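Local coordinates for PHD-type domain-containing protein (Chaetomium thermophilum, PDB 6VHF) that forms the RbBP5-interacting part of Cfp1, with a zinc finger that stabilises its integration into the histone H3K4 methyltransferase complex COMPASS, at residues Glu35-Arg40 / Thr61-Val66; Ala14-Lys19 / Arg161-Ala166. All blocks are in the same frame, centred on the assembly; numbering follows the deposited sequence.

Overall arrangement
From the N terminus, the chain runs up helix 4-46, which supplies one side of both contacts: Ala14-Lys19 to contact 2 and, farther along, Glu35-Arg40 to contact 1. A loop carrying the zinc ligand Cys57 then leads into helix 64-77, and Thr61-Val66, which runs into that helix, closes contact 1 across 20 intervening residues. After a section that is not modelled come the other three zinc ligands, Cys130, Cys135 and His138, and helix 141-177, whose Arg161-Ala166 closes contact 2 across 141 residues. Contact 1 is therefore nested inside contact 2. Their centres lie about 30 Å apart on opposite sides of the chain's centre, with contact 1 at the zinc end.

Contact 1: Glu35-Arg40 / Thr61-Val66; sequences ELAIAR and TRLDTV
The guanidinium of Arg62 reaches across to Leu36 and Arg40, while Leu63, next in the chain, points toward Ala37. Arg62 and Arg40 cross at about a right angle: their guanidinium planes are 84° apart, and Arg40 CD lies at the edge of the Arg62 group, 3.8 Å from Arg62 NH2. This brings two like charges near each other, with Arg40 NE 4.1 Å from Arg62 NH2, yet each has a partner outside the segments. Arg62 NH2 forms a salt bridge with Asp60, and Arg40 NH2 hydrogen-bonds to Pro124 O; the carboxylate probably offsets some of the repulsion. Leu36, its CG anti to the backbone N (chi1 164°), brings CD2 within 3.9 Å of Arg62 NH2. The apolar half of the contact is a single pair: Leu63 straddles the Ala37 methyl with both branches, CD1 at 3.7 Å and CD2 at 4.1 Å from Ala37 CB. Trp141 touches both residues from helix 141-177. The backbone O of Arg62 accepts Thr65 OG1 at 2.9 Å, as well as Thr65 N. With the Leu63 side chain about 9 Å from the zinc, this apolar pair joins helix 4-46 to the segment leading into helix 64-77, beside the non-canonical monovalent zinc finger.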
loop_
_atom_site.group_PDB
_atom_site.type_symbol
_atom_site.label_atom_id
_atom_site.label_comp_id
_atom_site.label_asym_id
_atom_site.label_seq_id
_atom_site.Cartn_x
_atom_site.Cartn_y
_atom_site.Cartn_z
ATOM N N GLU A 35 -9.451 -3.267 7.371
ATOM C CA GLU A 35 -10.236 -4.249 8.109
ATOM C C GLU A 35 -10.699 -3.693 9.456
ATOM O O GLU A 35 -11.852 -3.890 9.847
ATOM C CB GLU A 35 -9.426 -5.530 8.313
ATOM C CG GLU A 35 -10.224 -6.801 8.100
ATOM C CD GLU A 35 -9.361 -8.069 8.152
ATOM O OE1 GLU A 35 -9.529 -8.860 9.117
ATOM O OE2 GLU A 35 -8.518 -8.270 7.232
ATOM N N LEU A 36 -9.813 -3.019 10.197
ATOM C CA LEU A 36 -10.234 -2.469 11.483
ATOM C C LEU A 36 -11.365 -1.456 11.301
ATOM O O LEU A 36 -12.311 -1.418 12.103
ATOM C CB LEU A 36 -9.045 -1.848 12.215
ATOM C CG LEU A 36 -9.351 -0.905 13.386
ATOM C CD1 LEU A 36 -10.089 -1.628 14.501
ATOM C CD2 LEU A 36 -8.089 -0.271 13.925
ATOM N N ALA A 37 -11.301 -0.659 10.231
ATOM C CA ALA A 37 -12.336 0.334 9.969
ATOM C C ALA A 37 -13.662 -0.342 9.654
ATOM O O ALA A 37 -14.703 0.033 10.210
ATOM C CB ALA A 37 -11.908 1.250 8.819
ATOM N N ILE A 38 -13.633 -1.368 8.797
ATOM C CA ILE A 38 -14.838 -2.132 8.502
ATOM C C ILE A 38 -15.443 -2.715 9.780
ATOM O O ILE A 38 -16.646 -2.588 10.012
ATOM C CB ILE A 38 -14.530 -3.214 7.455
ATOM C CG1 ILE A 38 -14.388 -2.573 6.083
ATOM C CG2 ILE A 38 -15.643 -4.245 7.397
ATOM C CD1 ILE A 38 -13.538 -3.390 5.090
ATOM N N ALA A 39 -14.615 -3.328 10.644
ATOM C CA ALA A 39 -15.119 -3.991 11.851
ATOM C C ALA A 39 -15.712 -2.994 12.841
ATOM O O ALA A 39 -16.693 -3.301 13.525
ATOM C CB ALA A 39 -14.006 -4.780 12.544
ATOM N N ARG A 40 -15.082 -1.826 12.979
ATOM C CA ARG A 40 -15.598 -0.797 13.873
ATOM C C ARG A 40 -16.902 -0.227 13.347
ATOM O O ARG A 40 -17.774 0.163 14.132
ATOM C CB ARG A 40 -14.566 0.320 14.049
ATOM C CG ARG A 40 -13.371 -0.057 14.895
ATOM C CD ARG A 40 -12.433 1.149 15.065
ATOM N NE ARG A 40 -13.167 2.335 15.485
ATOM C CZ ARG A 40 -13.464 2.607 16.755
ATOM N NH1 ARG A 40 -13.056 1.783 17.721
ATOM N NH2 ARG A 40 -14.152 3.707 17.056
ATOM N N THR A 61 -11.114 8.272 9.839
ATOM C CA THR A 61 -10.210 9.349 9.445
ATOM C C THR A 61 -8.801 8.835 9.194
ATOM O O THR A 61 -8.071 9.399 8.372
ATOM C CB THR A 61 -10.160 10.421 10.532
ATOM O OG1 THR A 61 -11.488 10.767 10.928
ATOM C CG2 THR A 61 -9.452 11.668 10.024
ATOM N N ARG A 62 -8.395 7.785 9.909
ATOM C CA ARG A 62 -7.061 7.236 9.721
ATOM C C ARG A 62 -6.881 6.642 8.335
ATOM O O ARG A 62 -5.742 6.479 7.895
ATOM C CB ARG A 62 -6.777 6.179 10.785
ATOM C CG ARG A 62 -6.707 6.731 12.205
ATOM C CD ARG A 62 -6.709 5.599 13.209
ATOM N NE ARG A 62 -7.985 4.886 13.229
ATOM C CZ ARG A 62 -8.289 3.961 14.133
ATOM N NH1 ARG A 62 -7.399 3.645 15.063
ATOM N NH2 ARG A 62 -9.475 3.353 14.109
ATOM N N LEU A 63 -7.975 6.322 7.635
ATOM C CA LEU A 63 -7.869 5.759 6.295
ATOM C C LEU A 63 -7.275 6.743 5.293
ATOM O O LEU A 63 -6.979 6.344 4.163
ATOM C CB LEU A 63 -9.237 5.276 5.803
ATOM C CG LEU A 63 -9.830 4.092 6.589
ATOM C CD1 LEU A 63 -11.286 3.837 6.229
ATOM C CD2 LEU A 63 -9.019 2.819 6.397
ATOM N N ASP A 64 -7.088 8.010 5.674
ATOM C CA ASP A 64 -6.397 8.937 4.793
ATOM C C ASP A 64 -4.930 8.559 4.634
ATOM O O ASP A 64 -4.334 8.849 3.591
ATOM C CB ASP A 64 -6.537 10.356 5.322
ATOM C CG ASP A 64 -7.970 10.823 5.325
ATOM O OD1 ASP A 64 -8.838 10.095 4.792
ATOM O OD2 ASP A 64 -8.231 11.908 5.872
ATOM N N THR A 65 -4.345 7.911 5.651
ATOM C CA THR A 65 -3.015 7.321 5.519
ATOM C C THR A 65 -2.917 6.441 4.280
ATOM O O THR A 65 -1.893 6.438 3.591
ATOM C CB THR A 65 -2.690 6.504 6.767
ATOM O OG1 THR A 65 -2.977 7.290 7.923
ATOM C CG2 THR A 65 -1.228 6.126 6.796
ATOM N N VAL A 66 -3.982 5.689 3.980
ATOM C CA VAL A 66 -3.969 4.824 2.807
ATOM C C VAL A 66 -3.737 5.642 1.549
ATOM O O VAL A 66 -3.040 5.196 0.629
ATOM C CB VAL A 66 -5.276 4.011 2.730
ATOM C CG1 VAL A 66 -5.371 3.270 1.413
ATOM C CG2 VAL A 66 -5.362 3.060 3.887
#

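Contact 2: Ala14-Lys19 / Arg161-Ala166; sequences AETRSK and RELLEA
Arg17, Leu163 and Leu164 account for most of the 195 Å² buried here, and Arg17 meets both leucines with different parts of its chain. Its aliphatic stem slides past Leu163 in the opposite direction, with Arg17 CG 4.0 Å from Leu163 CB. The chain then bends at chi3 (-73°), and the outer half crosses Leu164 at about a right angle. There Leu164 CD2 sits over one face of the guanidinium, displaced toward its rim, 3.5 Å from Arg17 NE and 3.6 Å from Arg17 CZ, while Leu164 CG packs on Arg17 CD at 3.7 Å. The methyl covers part of that face, while Arg17 NE forms a salt bridge with Glu167, one turn beyond Leu163 on the same helix. Replacing Arg17 by an alanine would probably leave Glu167 without this charged mate and strip Leu164 CD2 of the flat surface it rests on.

Leu163 also reaches the residue before Arg17: its CD1 packs on Thr16 CG2 at 3.5 Å, the two side chains crossing at nearly a right angle. Thr16 CG2 is anti to the backbone N, which presents the methyl to the leucine and lets Thr16 OG1 bond back to Ala12 O in its own helix. Ser13 and Leu20 extend the Leu163 seat along helix 4-46.

No hydrogen bond links the two segments directly. Their axes approach to 9.8 Å with N-to-C directions 167° apart, the geometry of an antiparallel helix pair in a long helical bundle, joining helix 4-46 to helix 141-177 away from the zinc site.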
loop_
_atom_site.group_PDB
_atom_site.type_symbol
_atom_site.label_atom_id
_atom_site.label_comp_id
_atom_site.label_asym_id
_atom_site.label_seq_id
_atom_site.Cartn_x
_atom_site.Cartn_y
_atom_site.Cartn_z
ATOM N N ALA A 14 19.621 -3.936 -5.192
ATOM C CA ALA A 14 19.265 -4.704 -4.003
ATOM C C ALA A 14 18.672 -3.802 -2.918
ATOM O O ALA A 14 17.759 -4.211 -2.180
ATOM C CB ALA A 14 20.488 -5.446 -3.481
ATOM N N GLU A 15 19.183 -2.571 -2.802
ATOM C CA GLU A 15 18.622 -1.628 -1.843
ATOM C C GLU A 15 17.210 -1.218 -2.234
ATOM O O GLU A 15 16.371 -0.994 -1.362
ATOM C CB GLU A 15 19.525 -0.401 -1.729
ATOM C CG GLU A 15 20.801 -0.688 -0.960
ATOM C CD GLU A 15 21.826 0.424 -1.062
ATOM O OE1 GLU A 15 21.674 1.287 -1.954
ATOM O OE2 GLU A 15 22.771 0.438 -0.238
ATOM N N THR A 16 16.947 -1.094 -3.536
ATOM C CA THR A 16 15.607 -0.791 -4.020
ATOM C C THR A 16 14.637 -1.927 -3.711
ATOM O O THR A 16 13.510 -1.688 -3.257
ATOM C CB THR A 16 15.660 -0.524 -5.518
ATOM O OG1 THR A 16 16.504 0.605 -5.749
ATOM C CG2 THR A 16 14.289 -0.212 -6.059
ATOM N N ARG A 17 15.048 -3.170 -3.971
ATOM C CA ARG A 17 14.239 -4.305 -3.551
ATOM C C ARG A 17 13.893 -4.202 -2.070
ATOM O O ARG A 17 12.748 -4.452 -1.663
ATOM C CB ARG A 17 14.981 -5.610 -3.854
ATOM C CG ARG A 17 14.921 -5.984 -5.322
ATOM C CD ARG A 17 15.366 -7.412 -5.507
ATOM N NE ARG A 17 16.808 -7.570 -5.340
ATOM C CZ ARG A 17 17.385 -8.301 -4.392
ATOM N NH1 ARG A 17 16.639 -8.949 -3.516
ATOM N NH2 ARG A 17 18.711 -8.412 -4.351
ATOM N N SER A 18 14.874 -3.802 -1.260
ATOM C CA SER A 18 14.661 -3.641 0.166
ATOM C C SER A 18 13.545 -2.639 0.435
ATOM O O SER A 18 12.613 -2.921 1.202
ATOM C CB SER A 18 15.966 -3.185 0.807
ATOM O OG SER A 18 16.074 -3.672 2.120
ATOM N N LYS A 19 13.610 -1.462 -0.214
ATOM C CA LYS A 19 12.571 -0.445 -0.021
ATOM C C LYS A 19 11.217 -0.952 -0.499
ATOM O O LYS A 19 10.182 -0.684 0.135
ATOM C CB LYS A 19 12.918 0.859 -0.762
ATOM C CG LYS A 19 14.334 1.448 -0.506
ATOM C CD LYS A 19 14.410 2.974 -0.840
ATOM C CE LYS A 19 15.837 3.439 -1.219
ATOM N NZ LYS A 19 15.861 4.677 -2.074
ATOM N N ARG A 161 10.562 -8.260 -9.073
ATOM C CA ARG A 161 10.966 -9.278 -10.039
ATOM C C ARG A 161 11.726 -8.668 -11.208
ATOM O O ARG A 161 12.687 -9.265 -11.707
ATOM C CB ARG A 161 9.749 -10.043 -10.550
ATOM C CG ARG A 161 9.124 -10.968 -9.517
ATOM C CD ARG A 161 8.166 -11.943 -10.209
ATOM N NE ARG A 161 7.004 -11.252 -10.758
ATOM C CZ ARG A 161 5.949 -10.928 -10.012
ATOM N NH1 ARG A 161 5.969 -11.234 -8.726
ATOM N NH2 ARG A 161 4.898 -10.290 -10.539
ATOM N N GLU A 162 11.303 -7.496 -11.680
ATOM C CA GLU A 162 12.053 -6.859 -12.750
ATOM C C GLU A 162 13.465 -6.538 -12.289
ATOM O O GLU A 162 14.429 -6.719 -13.047
ATOM C CB GLU A 162 11.332 -5.605 -13.240
ATOM C CG GLU A 162 10.037 -5.902 -14.002
ATOM C CD GLU A 162 9.342 -4.648 -14.513
ATOM O OE1 GLU A 162 8.691 -4.707 -15.586
ATOM O OE2 GLU A 162 9.448 -3.604 -13.832
ATOM N N LEU A 163 13.613 -6.097 -11.034
ATOM C CA LEU A 163 14.947 -5.802 -10.513
ATOM C C LEU A 163 15.795 -7.061 -10.381
ATOM O O LEU A 163 17.001 -7.032 -10.666
ATOM C CB LEU A 163 14.852 -5.074 -9.179
ATOM C CG LEU A 163 14.196 -3.702 -9.303
ATOM C CD1 LEU A 163 13.895 -3.160 -7.943
ATOM C CD2 LEU A 163 15.078 -2.750 -10.083
ATOM N N LEU A 164 15.196 -8.176 -9.948
ATOM C CA LEU A 164 15.963 -9.422 -9.896
ATOM C C LEU A 164 16.371 -9.867 -11.296
ATOM O O LEU A 164 17.491 -10.355 -11.506
ATOM C CB LEU A 164 15.158 -10.521 -9.197
ATOM C CG LEU A 164 14.985 -10.340 -7.674
ATOM C CD1 LEU A 164 13.806 -11.158 -7.185
ATOM C CD2 LEU A 164 16.269 -10.710 -6.890
ATOM N N GLU A 165 15.480 -9.691 -12.269
ATOM C CA GLU A 165 15.848 -10.011 -13.632
ATOM C C GLU A 165 17.010 -9.138 -14.113
ATOM O O GLU A 165 17.981 -9.663 -14.674
ATOM C CB GLU A 165 14.616 -9.888 -14.522
ATOM C CG GLU A 165 14.919 -9.547 -15.960
ATOM C CD GLU A 165 15.266 -10.749 -16.820
ATOM O OE1 GLU A 165 15.421 -10.544 -18.049
ATOM O OE2 GLU A 165 15.381 -11.867 -16.267
ATOM N N ALA A 166 16.958 -7.830 -13.846
ATOM C CA ALA A 166 18.035 -6.943 -14.263
ATOM C C ALA A 166 19.346 -7.282 -13.550
ATOM O O ALA A 166 20.424 -7.242 -14.162
ATOM C CB ALA A 166 17.630 -5.494 -14.006
#